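Local atomic coordinates of ribulose-bisphosphate carboxylase (Alicyclobacillus acidocaldarius subsp. acidocaldarius, PDB entry 4NAS), a protein that belongs to the ribulose-bisphosphate carboxylase large-chain family, joins an N-terminal domain to a TIM-barrel-class catalytic domain, and carries bound calcium ions in this structure. Residues B[15-20]-B[80-85]; B[29-34]-B[58-63]; B[159-164]-B[193-198]; B[167-172]-B[204-209]. One frame throughout, in Å; residues are numbered along the deposited sequence.

In the fold
Contacts 1 and 2 lie in the N-terminal domain, and contacts 3 and 4 in the TIM-barrel-class catalytic domain on the other side of the chain's centre. Contacts 1 and 2 share a sheet: strand 73-83 pairs with strand 12-22 in contact 1 and lies beside strand 59-68 of contact 2. Contact 1 is buried and mixes backbone bonds with aromatic side chains. Contact 2 is partly buried and mostly apolar. Contacts 3 and 4 both join helices 157-168 and 189-207, with centres about 13 Å apart. Contact 3 is buried and rests on ring stacking. Contact 4 lies nearer the surface, where the helices run out, and is held by charge and one hydrogen bond.

Contact 1 (B[15-20]-B[80-85]); sequences ATYRLR and IAYPVA
Ala15 and Ile80 form an antiparallel hydrogen-bonded pair between strands 12-22 and 73-83. Ala15 N donates to Ile80 O at 3.0 Å. Ile80 N donates back to Ala15 O at 2.9 Å. Both bonds are fairly straight, with angles of 157° and 161° at the hydrogen. The side chains of this pair lie on the same face of the sheet, and Tyr17 and Tyr82 join them there. Ala15 CB sits at the edge of the Tyr82 ring, 4.2 Å from CE1. Ile80 CG1 does the same for the Tyr17 ring, 4.1 Å from CE2. Ile80 also reaches the second tyrosine, because its CG2 lies over one face of the Tyr82 ring toward the rim. In both tyrosines CG is turned beside the backbone N and anti to the carbonyl carbon. The two rings then come from opposite directions, and Tyr17 OH and Tyr82 OH end 2.9 Å apart. Tyr17 OH also has a hydrogen bond to Val98 O. Further out, Leu102 and Leu110 pack on Tyr17, and Ile33 of helix 26-36 packs on Ile80 and Tyr82. On the far side of strand 12-22, Leu113 of strand 108-114 touches Ala15. The pair thus lies inside the N-terminal domain sheet, under its helical cover. The chemistry divides in two: backbone bonds fix the strand register, while the phenol oxygens bring polar groups among buried apolar side chains, and the bond to Val98 O satisfies Tyr17 OH.

Contact 2 (B[29-34]-B[58-63]); sequences RAEGIA and GRVEGI
Ala30 meets Val60 where helix 26-36 packs on strand 59-68, the outermost strand on this side of the N-terminal domain sheet. The helix and strand segments run at 131° to each other. Ala30 and Ala34 are one turn apart on the helix, and both point their CB at the strand. Val60 points back between them. Its CG1 is anti to the backbone N (chi1 175°). CG2, beside the backbone N, makes the closer contacts, and CG1 also touches Ala30 CB. CG2 lies 3.6 Å from Ala30 CB and 4.0 Å from Ala34 CB. It also comes close to the helix backbone, 3.3 Å from Ala30 O. Further along the strand, Ile63 reaches Ala30 CB with its CD1 tip at 4.0 Å. Glu31 leaves the helix facing away from the strand, but its chain bends at chi2 and brings OE2 back to within 3.9 Å of Val60 CG2. Between Val60 and Ile63 the strand carries a classic beta bulge, in which Glu61 and Gly62 both face Asp79 of strand 73-83. Val60 also touches Ile80 of that strand. At the start of the strand segment, Thr38 OG1 bonds both Ala34 O and Gly58 N. Gly58 N also makes a weak direct bond to Ala34 O, 3.3 Å long and bent to 121° at the hydrogen, and Gly58 CA lies 3.2 Å from that same oxygen.

Contact 3 (B[159-164]-B[193-198]); sequences ELVEAF and VRAYAA
Leu160 comes first along helix 157-168 and meets the far end of Tyr196. Its CB lies at the edge of the tyrosine ring, near the ring plane, and only 3.3 Å from Tyr196 OH. The rest of the leucine wraps round the same oxygen at longer range. Leu160 also touches Arg192 of helix 189-207 and Ala187. Val161 follows and uses one branch, CG2, which is anti to the carbonyl carbon. This methyl sits 3.8 Å from Ala195 CB and 4.0 Å from Tyr196 CE1, again at the ring edge. The two helices belong to the TIM-barrel-class catalytic domain. Their segments cross at -43° with axes 9.7 Å apart. One turn after Leu160 comes Phe164. Its CG is anti to the backbone N (chi1 173°), which carries the ring across to helix 189-207. There it forms an offset stack with Tyr196, with centroids 4.7 Å apart and planes at 20°. Two CH-pi contacts go with the stack: Phe164 CB lies over the centre of the Tyr196 ring, 4.1 Å from its centroid, and Tyr196 CB lies over the centre of the Phe164 ring at 3.7 Å. Phe149 and Ala200 also touch Phe164. Tyr196 O stands 3.3 Å from Phe164 CE2, above the ring plane on the side where Tyr196 CB lies.

Contact 4 (B[167-172]-B[204-209]); sequences QAEGGV and AQRTGR
Arg209 reaches Gly171 where the chain leaves two helices of the TIM-barrel-class catalytic domain. One segment makes a type I beta turn from Ala168 to Gly171. The other ends helix 189-207 with an ST turn, in which Thr207 OG1 accepts from Arg209 N at 3.1 Å. Gly208, with positive phi, lies between them. The Arg209 side chain leaves CB with CG anti to the backbone N (chi1 -179°) and runs across toward the beta turn. CD is the first of its atoms to come close, 3.4 Å from Gly171 O and 4.1 Å from Val172 O. The chain then bends at chi3. NE passes Gly171 O at longer range and has a long, weak ion pair with Asp173. The bend brings NH1 to Gly171 O for a 2.8 Å hydrogen bond. This bond lies in the carbonyl plane and uses a lone pair, but the oxygen is 20° out of the guanidinium plane. NH2 comes near Arg142, a close pair of like charges. Thr207 points its CG2 methyl at the turn, 3.8 Å from Ala168 O and near Glu169 O. At the outer side Glu169 and Arg206 form a salt bridge. Their carboxylate and guanidinium planes are 65° apart. The attraction is between charges alone, and no N-H points at the oxygen. Glu169 OE2 lies over one face of the guanidinium, 3.2 Å from Arg206 CZ and 2.7 Å from Arg206 NH1.

Contact 1 (B[15-20]-B[80-85])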
loop_
_atom_site.group_PDB
_atom_site.type_symbol
_atom_site.label_atom_id
_atom_site.label_comp_id
_atom_site.label_asym_id
_atom_site.label_seq_id
_atom_site.Cartn_x
_atom_site.Cartn_y
_atom_site.Cartn_z
ATOM N N ALA B 15 -0.690 -16.865 -10.061
ATOM C CA ALA B 15 0.412 -16.144 -9.449
ATOM C C ALA B 15 1.638 -17.041 -9.300
ATOM O O ALA B 15 1.526 -18.207 -8.936
ATOM C CB ALA B 15 -0.009 -15.599 -8.094
ATOM N N THR B 16 2.803 -16.474 -9.598
ATOM C CA THR B 16 4.083 -17.131 -9.420
ATOM C C THR B 16 4.797 -16.464 -8.272
ATOM O O THR B 16 4.975 -15.236 -8.293
ATOM C CB THR B 16 4.961 -16.966 -10.665
ATOM O OG1 THR B 16 4.310 -17.552 -11.793
ATOM C CG2 THR B 16 6.327 -17.631 -10.464
ATOM N N TYR B 17 5.187 -17.267 -7.276
ATOM C CA TYR B 17 5.938 -16.792 -6.111
ATOM C C TYR B 17 7.349 -17.351 -6.127
ATOM O O TYR B 17 7.560 -18.484 -6.545
ATOM C CB TYR B 17 5.260 -17.228 -4.800
ATOM C CG TYR B 17 3.812 -16.843 -4.744
ATOM C CD1 TYR B 17 3.423 -15.580 -4.267
ATOM C CD2 TYR B 17 2.831 -17.712 -5.194
ATOM C CE1 TYR B 17 2.098 -15.221 -4.237
ATOM C CE2 TYR B 17 1.495 -17.362 -5.162
ATOM C CZ TYR B 17 1.132 -16.126 -4.686
ATOM O OH TYR B 17 -0.195 -15.774 -4.645
ATOM N N ARG B 18 8.304 -16.535 -5.696
ATOM C CA ARG B 18 9.662 -16.988 -5.414
ATOM C C ARG B 18 9.788 -17.054 -3.899
ATOM O O ARG B 18 9.523 -16.062 -3.208
ATOM C CB ARG B 18 10.692 -15.963 -5.930
ATOM C CG ARG B 18 12.155 -16.349 -5.606
ATOM C CD ARG B 18 13.071 -15.120 -5.528
ATOM N NE ARG B 18 14.476 -15.474 -5.304
ATOM C CZ ARG B 18 15.055 -15.589 -4.108
ATOM N NH1 ARG B 18 14.361 -15.391 -2.995
ATOM N NH2 ARG B 18 16.338 -15.908 -4.022
ATOM N N LEU B 19 10.216 -18.193 -3.372
ATOM C CA LEU B 19 10.300 -18.358 -1.918
ATOM C C LEU B 19 11.430 -19.297 -1.510
ATOM O O LEU B 19 11.901 -20.109 -2.319
ATOM C CB LEU B 19 8.972 -18.864 -1.356
ATOM C CG LEU B 19 8.368 -20.139 -1.969
ATOM C CD1 LEU B 19 8.903 -21.408 -1.331
ATOM C CD2 LEU B 19 6.850 -20.127 -1.895
ATOM N N ARG B 20 11.852 -19.179 -0.252
ATOM C CA ARG B 20 12.859 -20.073 0.316
ATOM C C ARG B 20 12.198 -20.999 1.338
ATOM O O ARG B 20 11.389 -20.554 2.149
ATOM C CB ARG B 20 13.977 -19.262 0.974
ATOM C CG ARG B 20 15.025 -20.098 1.674
ATOM C CD ARG B 20 16.164 -19.238 2.186
ATOM N NE ARG B 20 17.175 -20.045 2.866
ATOM C CZ ARG B 20 18.491 -19.864 2.756
ATOM N NH1 ARG B 20 18.971 -18.904 1.978
ATOM N NH2 ARG B 20 19.330 -20.657 3.416
ATOM N N ILE B 80 0.288 -20.740 -8.307
ATOM C CA ILE B 80 -1.027 -21.064 -7.734
ATOM C C ILE B 80 -2.151 -20.433 -8.577
ATOM O O ILE B 80 -2.061 -19.253 -8.952
ATOM C CB ILE B 80 -1.159 -20.566 -6.272
ATOM C CG1 ILE B 80 -0.040 -21.124 -5.383
ATOM C CG2 ILE B 80 -2.525 -20.925 -5.693
ATOM C CD1 ILE B 80 -0.022 -22.660 -5.289
ATOM N N ALA B 81 -3.184 -21.214 -8.898
ATOM C CA ALA B 81 -4.348 -20.702 -9.629
ATOM C C ALA B 81 -5.510 -20.370 -8.683
ATOM O O ALA B 81 -5.981 -21.239 -7.947
ATOM C CB ALA B 81 -4.795 -21.695 -10.687
ATOM N N TYR B 82 -5.950 -19.114 -8.710
ATOM C CA TYR B 82 -7.068 -18.626 -7.891
ATOM C C TYR B 82 -8.270 -18.328 -8.774
ATOM O O TYR B 82 -8.237 -17.384 -9.567
ATOM C CB TYR B 82 -6.692 -17.325 -7.165
ATOM C CG TYR B 82 -5.508 -17.456 -6.241
ATOM C CD1 TYR B 82 -4.207 -17.318 -6.732
ATOM C CD2 TYR B 82 -5.674 -17.714 -4.884
ATOM C CE1 TYR B 82 -3.122 -17.439 -5.908
ATOM C CE2 TYR B 82 -4.566 -17.819 -4.042
ATOM C CZ TYR B 82 -3.295 -17.683 -4.572
ATOM O OH TYR B 82 -2.173 -17.789 -3.791
ATOM N N PRO B 83 -9.340 -19.116 -8.627
ATOM C CA PRO B 83 -10.524 -18.980 -9.485
ATOM C C PRO B 83 -11.039 -17.555 -9.433
ATOM O O PRO B 83 -11.116 -16.982 -8.349
ATOM C CB PRO B 83 -11.542 -19.923 -8.825
ATOM C CG PRO B 83 -10.712 -20.947 -8.131
ATOM C CD PRO B 83 -9.473 -20.211 -7.650
ATOM N N VAL B 84 -11.380 -16.985 -10.583
ATOM C CA VAL B 84 -11.764 -15.573 -10.645
ATOM C C VAL B 84 -13.106 -15.319 -9.956
ATOM O O VAL B 84 -13.411 -14.199 -9.540
ATOM C CB VAL B 84 -11.811 -15.104 -12.121
ATOM C CG1 VAL B 84 -12.404 -13.695 -12.262
ATOM C CG2 VAL B 84 -10.419 -15.155 -12.700
ATOM N N ALA B 85 -13.892 -16.380 -9.807
ATOM C CA ALA B 85 -15.201 -16.269 -9.197
ATOM C C ALA B 85 -15.147 -15.868 -7.737
ATOM O O ALA B 85 -16.172 -15.494 -7.177
ATOM C CB ALA B 85 -15.974 -17.571 -9.353
#

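Contact 2 (B[29-34]-B[58-63])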
loop_
_atom_site.group_PDB
_atom_site.type_symbol
_atom_site.label_atom_id
_atom_site.label_comp_id
_atom_site.label_asym_id
_atom_site.label_seq_id
_atom_site.Cartn_x
_atom_site.Cartn_y
_atom_site.Cartn_z
ATOM N N ARG B 29 3.028 -27.168 1.438
ATOM C CA ARG B 29 2.864 -25.729 1.573
ATOM C C ARG B 29 2.072 -25.165 0.398
ATOM O O ARG B 29 1.159 -24.369 0.597
ATOM C CB ARG B 29 4.210 -25.021 1.705
ATOM C CG ARG B 29 4.069 -23.531 1.916
ATOM C CD ARG B 29 5.385 -22.861 2.200
ATOM N NE ARG B 29 5.246 -21.412 2.165
ATOM C CZ ARG B 29 6.229 -20.552 2.407
ATOM N NH1 ARG B 29 7.442 -20.991 2.723
ATOM N NH2 ARG B 29 5.994 -19.242 2.340
ATOM N N ALA B 30 2.391 -25.616 -0.817
ATOM C CA ALA B 30 1.650 -25.191 -2.004
ATOM C C ALA B 30 0.168 -25.594 -1.961
ATOM O O ALA B 30 -0.704 -24.786 -2.294
ATOM C CB ALA B 30 2.331 -25.701 -3.292
ATOM N N GLU B 31 -0.112 -26.834 -1.560
ATOM C CA GLU B 31 -1.495 -27.308 -1.441
ATOM C C GLU B 31 -2.285 -26.499 -0.399
ATOM O O GLU B 31 -3.454 -26.164 -0.602
ATOM C CB GLU B 31 -1.520 -28.808 -1.096
ATOM C CG GLU B 31 -2.864 -29.494 -1.323
ATOM C CD GLU B 31 -3.198 -29.702 -2.799
ATOM O OE1 GLU B 31 -4.383 -29.960 -3.106
ATOM O OE2 GLU B 31 -2.282 -29.619 -3.651
ATOM N N GLY B 32 -1.633 -26.178 0.712
ATOM C CA GLY B 32 -2.244 -25.366 1.748
ATOM C C GLY B 32 -2.602 -23.976 1.264
ATOM O O GLY B 32 -3.681 -23.468 1.566
ATOM N N ILE B 33 -1.691 -23.352 0.524
ATOM C CA ILE B 33 -1.969 -22.065 -0.115
ATOM C C ILE B 33 -3.178 -22.146 -1.052
ATOM O O ILE B 33 -4.104 -21.339 -0.943
ATOM C CB ILE B 33 -0.738 -21.533 -0.884
ATOM C CG1 ILE B 33 0.416 -21.252 0.083
ATOM C CG2 ILE B 33 -1.088 -20.266 -1.689
ATOM C CD1 ILE B 33 1.745 -21.045 -0.620
ATOM N N ALA B 34 -3.175 -23.131 -1.954
ATOM C CA ALA B 34 -4.223 -23.239 -2.971
ATOM C C ALA B 34 -5.623 -23.433 -2.376
ATOM O O ALA B 34 -6.605 -22.905 -2.892
ATOM C CB ALA B 34 -3.901 -24.358 -3.948
ATOM N N GLY B 58 -8.829 -23.399 -5.225
ATOM C CA GLY B 58 -7.611 -23.123 -5.969
ATOM C C GLY B 58 -6.858 -24.386 -6.340
ATOM O O GLY B 58 -7.256 -25.489 -5.945
ATOM N N ARG B 59 -5.788 -24.241 -7.122
ATOM C CA ARG B 59 -4.973 -25.393 -7.520
ATOM C C ARG B 59 -3.503 -25.016 -7.662
ATOM O O ARG B 59 -3.176 -23.865 -7.951
ATOM C CB ARG B 59 -5.481 -26.020 -8.827
ATOM C CG ARG B 59 -6.616 -25.263 -9.485
ATOM C CD ARG B 59 -6.795 -25.620 -10.945
ATOM N NE ARG B 59 -7.775 -24.728 -11.559
ATOM C CZ ARG B 59 -7.485 -23.783 -12.448
ATOM N NH1 ARG B 59 -8.452 -23.019 -12.936
ATOM N NH2 ARG B 59 -6.237 -23.609 -12.863
ATOM N N VAL B 60 -2.626 -25.987 -7.436
ATOM C CA VAL B 60 -1.199 -25.801 -7.619
ATOM C C VAL B 60 -0.871 -26.096 -9.080
ATOM O O VAL B 60 -1.110 -27.202 -9.565
ATOM C CB VAL B 60 -0.377 -26.721 -6.701
ATOM C CG1 VAL B 60 1.086 -26.574 -7.013
ATOM C CG2 VAL B 60 -0.644 -26.394 -5.232
ATOM N N GLU B 61 -0.343 -25.102 -9.789
ATOM C CA GLU B 61 -0.082 -25.254 -11.225
ATOM C C GLU B 61 1.343 -25.706 -11.523
ATOM O O GLU B 61 1.596 -26.359 -12.539
ATOM C CB GLU B 61 -0.401 -23.963 -11.984
ATOM C CG GLU B 61 -1.867 -23.552 -11.921
ATOM C CD GLU B 61 -2.746 -24.338 -12.876
ATOM O OE1 GLU B 61 -3.003 -23.833 -13.992
ATOM O OE2 GLU B 61 -3.190 -25.451 -12.511
ATOM N N GLY B 62 2.274 -25.362 -10.640
ATOM C CA GLY B 62 3.653 -25.782 -10.812
ATOM C C GLY B 62 4.550 -25.473 -9.630
ATOM O O GLY B 62 4.350 -24.492 -8.911
ATOM N N ILE B 63 5.532 -26.345 -9.422
ATOM C CA ILE B 63 6.569 -26.149 -8.415
ATOM C C ILE B 63 7.929 -26.342 -9.074
ATOM O O ILE B 63 8.187 -27.391 -9.647
ATOM C CB ILE B 63 6.458 -27.175 -7.278
ATOM C CG1 ILE B 63 5.059 -27.140 -6.646
ATOM C CG2 ILE B 63 7.550 -26.938 -6.242
ATOM C CD1 ILE B 63 4.977 -27.849 -5.335
#

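Contact 3 (B[159-164]-B[193-198])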
loop_
_atom_site.group_PDB
_atom_site.type_symbol
_atom_site.label_atom_id
_atom_site.label_comp_id
_atom_site.label_asym_id
_atom_site.label_seq_id
_atom_site.Cartn_x
_atom_site.Cartn_y
_atom_site.Cartn_z
ATOM N N GLU B 159 5.684 33.793 -7.063
ATOM C CA GLU B 159 6.979 33.159 -7.264
ATOM C C GLU B 159 6.818 31.859 -8.041
ATOM O O GLU B 159 7.610 31.549 -8.932
ATOM C CB GLU B 159 7.657 32.889 -5.921
ATOM C CG GLU B 159 8.058 34.149 -5.219
ATOM C CD GLU B 159 8.467 33.944 -3.782
ATOM O OE1 GLU B 159 8.988 34.909 -3.172
ATOM O OE2 GLU B 159 8.268 32.839 -3.252
ATOM N N LEU B 160 5.782 31.105 -7.691
ATOM C CA LEU B 160 5.482 29.857 -8.373
ATOM C C LEU B 160 5.229 30.106 -9.862
ATOM O O LEU B 160 5.746 29.393 -10.728
ATOM C CB LEU B 160 4.270 29.197 -7.718
ATOM C CG LEU B 160 4.548 28.526 -6.369
ATOM C CD1 LEU B 160 3.239 28.057 -5.733
ATOM C CD2 LEU B 160 5.521 27.362 -6.572
ATOM N N VAL B 161 4.455 31.147 -10.150
ATOM C CA VAL B 161 4.055 31.457 -11.518
ATOM C C VAL B 161 5.266 31.737 -12.393
ATOM O O VAL B 161 5.359 31.247 -13.531
ATOM C CB VAL B 161 3.056 32.635 -11.550
ATOM C CG1 VAL B 161 3.105 33.380 -12.894
ATOM C CG2 VAL B 161 1.646 32.137 -11.232
ATOM N N GLU B 162 6.202 32.507 -11.842
ATOM C CA GLU B 162 7.429 32.847 -12.547
ATOM C C GLU B 162 8.242 31.600 -12.843
ATOM O O GLU B 162 8.829 31.471 -13.927
ATOM C CB GLU B 162 8.265 33.831 -11.731
ATOM C CG GLU B 162 9.665 34.022 -12.268
ATOM N N ALA B 163 8.268 30.685 -11.872
ATOM C CA ALA B 163 9.001 29.438 -12.000
ATOM C C ALA B 163 8.328 28.589 -13.074
ATOM O O ALA B 163 8.993 27.864 -13.811
ATOM C CB ALA B 163 9.030 28.696 -10.662
ATOM N N PHE B 164 7.007 28.685 -13.158
ATOM C CA PHE B 164 6.283 27.944 -14.176
ATOM C C PHE B 164 6.633 28.528 -15.534
ATOM O O PHE B 164 6.863 27.791 -16.493
ATOM C CB PHE B 164 4.769 27.987 -13.938
ATOM C CG PHE B 164 3.971 27.386 -15.061
ATOM C CD1 PHE B 164 3.792 26.017 -15.141
ATOM C CD2 PHE B 164 3.433 28.191 -16.056
ATOM C CE1 PHE B 164 3.070 25.454 -16.183
ATOM C CE2 PHE B 164 2.716 27.637 -17.102
ATOM C CZ PHE B 164 2.535 26.264 -17.162
ATOM N N VAL B 193 -3.792 25.950 -10.858
ATOM C CA VAL B 193 -4.262 25.575 -12.188
ATOM C C VAL B 193 -4.695 26.837 -12.950
ATOM O O VAL B 193 -4.280 27.053 -14.091
ATOM C CB VAL B 193 -5.409 24.537 -12.141
ATOM C CG1 VAL B 193 -6.032 24.360 -13.522
ATOM C CG2 VAL B 193 -4.903 23.176 -11.578
ATOM N N ARG B 194 -5.501 27.673 -12.302
ATOM C CA ARG B 194 -5.988 28.908 -12.926
ATOM C C ARG B 194 -4.842 29.790 -13.394
ATOM O O ARG B 194 -4.831 30.252 -14.530
ATOM C CB ARG B 194 -6.846 29.709 -11.952
ATOM C CG ARG B 194 -8.232 29.146 -11.695
ATOM C CD ARG B 194 -9.171 30.232 -11.156
ATOM N NE ARG B 194 -10.381 29.662 -10.567
ATOM C CZ ARG B 194 -10.459 29.199 -9.321
ATOM N NH1 ARG B 194 -9.399 29.241 -8.523
ATOM N NH2 ARG B 194 -11.597 28.693 -8.868
ATOM N N ALA B 195 -3.873 30.002 -12.506
ATOM C CA ALA B 195 -2.787 30.951 -12.733
ATOM C C ALA B 195 -1.796 30.493 -13.801
ATOM O O ALA B 195 -1.396 31.288 -14.660
ATOM C CB ALA B 195 -2.058 31.242 -11.430
ATOM N N TYR B 196 -1.392 29.223 -13.738
ATOM C CA TYR B 196 -0.441 28.688 -14.706
ATOM C C TYR B 196 -1.077 28.633 -16.094
ATOM O O TYR B 196 -0.383 28.705 -17.104
ATOM C CB TYR B 196 0.068 27.286 -14.308
ATOM C CG TYR B 196 0.794 27.187 -12.970
ATOM C CD1 TYR B 196 0.923 28.288 -12.117
ATOM C CD2 TYR B 196 1.357 25.983 -12.568
ATOM C CE1 TYR B 196 1.574 28.176 -10.906
ATOM C CE2 TYR B 196 2.005 25.864 -11.365
ATOM C CZ TYR B 196 2.112 26.952 -10.538
ATOM O OH TYR B 196 2.767 26.794 -9.347
ATOM N N ALA B 197 -2.396 28.475 -16.136
ATOM C CA ALA B 197 -3.127 28.546 -17.396
ATOM C C ALA B 197 -2.898 29.881 -18.102
ATOM O O ALA B 197 -2.554 29.916 -19.287
ATOM C CB ALA B 197 -4.613 28.328 -17.157
ATOM N N ALA B 198 -3.080 30.982 -17.377
ATOM C CA ALA B 198 -2.910 32.299 -17.977
ATOM C C ALA B 198 -1.471 32.540 -18.437
ATOM O O ALA B 198 -1.246 33.035 -19.542
ATOM C CB ALA B 198 -3.370 33.402 -17.021
#

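Contact 4 (B[167-172]-B[204-209])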
loop_
_atom_site.group_PDB
_atom_site.type_symbol
_atom_site.label_atom_id
_atom_site.label_comp_id
_atom_site.label_asym_id
_atom_site.label_seq_id
_atom_site.Cartn_x
_atom_site.Cartn_y
_atom_site.Cartn_z
ATOM N N GLN B 167 10.074 27.505 -17.042
ATOM C CA GLN B 167 9.976 26.191 -17.685
ATOM C C GLN B 167 9.243 26.236 -19.030
ATOM O O GLN B 167 9.734 25.698 -20.024
ATOM C CB GLN B 167 9.341 25.155 -16.750
ATOM C CG GLN B 167 10.267 24.722 -15.624
ATOM C CD GLN B 167 9.516 24.117 -14.468
ATOM O OE1 GLN B 167 9.579 22.897 -14.225
ATOM N NE2 GLN B 167 8.795 24.959 -13.739
ATOM N N ALA B 168 8.100 26.912 -19.069
ATOM C CA ALA B 168 7.280 26.957 -20.276
ATOM C C ALA B 168 7.978 27.725 -21.398
ATOM O O ALA B 168 7.771 27.455 -22.580
ATOM C CB ALA B 168 5.912 27.563 -19.972
ATOM N N GLU B 169 8.831 28.667 -21.028
ATOM C CA GLU B 169 9.539 29.430 -22.043
ATOM C C GLU B 169 10.524 28.557 -22.818
ATOM O O GLU B 169 10.977 28.926 -23.903
ATOM C CB GLU B 169 10.159 30.699 -21.449
ATOM C CG GLU B 169 9.087 31.774 -21.268
ATOM C CD GLU B 169 9.585 33.072 -20.681
ATOM O OE1 GLU B 169 10.374 33.039 -19.710
ATOM O OE2 GLU B 169 9.163 34.133 -21.191
ATOM N N GLY B 170 10.820 27.378 -22.274
ATOM C CA GLY B 170 11.627 26.394 -22.977
ATOM C C GLY B 170 10.840 25.506 -23.941
ATOM O O GLY B 170 11.399 24.576 -24.517
ATOM N N GLY B 171 9.551 25.796 -24.120
ATOM C CA GLY B 171 8.717 25.056 -25.057
ATOM C C GLY B 171 8.201 23.695 -24.598
ATOM O O GLY B 171 7.623 22.936 -25.383
ATOM N N VAL B 172 8.403 23.368 -23.326
ATOM C CA VAL B 172 7.977 22.052 -22.823
ATOM C C VAL B 172 6.471 21.799 -22.963
ATOM O O VAL B 172 5.669 22.735 -22.902
ATOM C CB VAL B 172 8.406 21.832 -21.370
ATOM C CG1 VAL B 172 9.926 22.017 -21.240
ATOM C CG2 VAL B 172 7.663 22.791 -20.461
ATOM N N ALA B 204 2.741 31.065 -24.951
ATOM C CA ALA B 204 2.485 30.394 -26.225
ATOM C C ALA B 204 2.626 31.336 -27.420
ATOM O O ALA B 204 2.864 30.891 -28.543
ATOM C CB ALA B 204 1.102 29.759 -26.224
ATOM N N GLN B 205 2.481 32.634 -27.171
ATOM C CA GLN B 205 2.598 33.629 -28.231
ATOM C C GLN B 205 4.022 33.760 -28.775
ATOM O O GLN B 205 4.222 34.253 -29.881
ATOM C CB GLN B 205 2.047 34.975 -27.761
ATOM C CG GLN B 205 0.530 34.979 -27.654
ATOM C CD GLN B 205 -0.052 36.375 -27.568
ATOM O OE1 GLN B 205 -0.916 36.752 -28.366
ATOM N NE2 GLN B 205 0.416 37.152 -26.596
ATOM N N ARG B 206 5.006 33.311 -27.998
ATOM C CA ARG B 206 6.394 33.292 -28.447
ATOM C C ARG B 206 6.814 31.865 -28.792
ATOM O O ARG B 206 7.501 31.630 -29.776
ATOM C CB ARG B 206 7.325 33.832 -27.362
ATOM C CG ARG B 206 6.620 34.454 -26.168
ATOM C CD ARG B 206 7.626 34.855 -25.097
ATOM N NE ARG B 206 7.007 35.640 -24.036
ATOM C CZ ARG B 206 7.683 36.242 -23.063
ATOM N NH1 ARG B 206 9.006 36.148 -23.016
ATOM N NH2 ARG B 206 7.037 36.944 -22.137
ATOM N N THR B 207 6.400 30.911 -27.972
ATOM C CA THR B 207 6.777 29.521 -28.197
ATOM C C THR B 207 5.946 28.816 -29.257
ATOM O O THR B 207 6.476 27.992 -29.994
ATOM C CB THR B 207 6.684 28.700 -26.913
ATOM O OG1 THR B 207 5.310 28.603 -26.517
ATOM C CG2 THR B 207 7.501 29.365 -25.819
ATOM N N GLY B 208 4.655 29.130 -29.329
ATOM C CA GLY B 208 3.758 28.467 -30.267
ATOM C C GLY B 208 3.088 27.249 -29.651
ATOM O O GLY B 208 2.383 26.497 -30.321
ATOM N N ARG B 209 3.312 27.065 -28.359
ATOM C CA ARG B 209 2.771 25.922 -27.639
ATOM C C ARG B 209 2.244 26.360 -26.284
ATOM O O ARG B 209 2.899 27.115 -25.569
ATOM C CB ARG B 209 3.869 24.868 -27.464
ATOM C CG ARG B 209 3.439 23.596 -26.733
ATOM C CD ARG B 209 4.534 22.535 -26.803
ATOM N NE ARG B 209 4.825 22.165 -28.186
ATOM C CZ ARG B 209 5.996 22.365 -28.796
ATOM N NH1 ARG B 209 7.023 22.904 -28.141
ATOM N NH2 ARG B 209 6.149 22.002 -30.063
#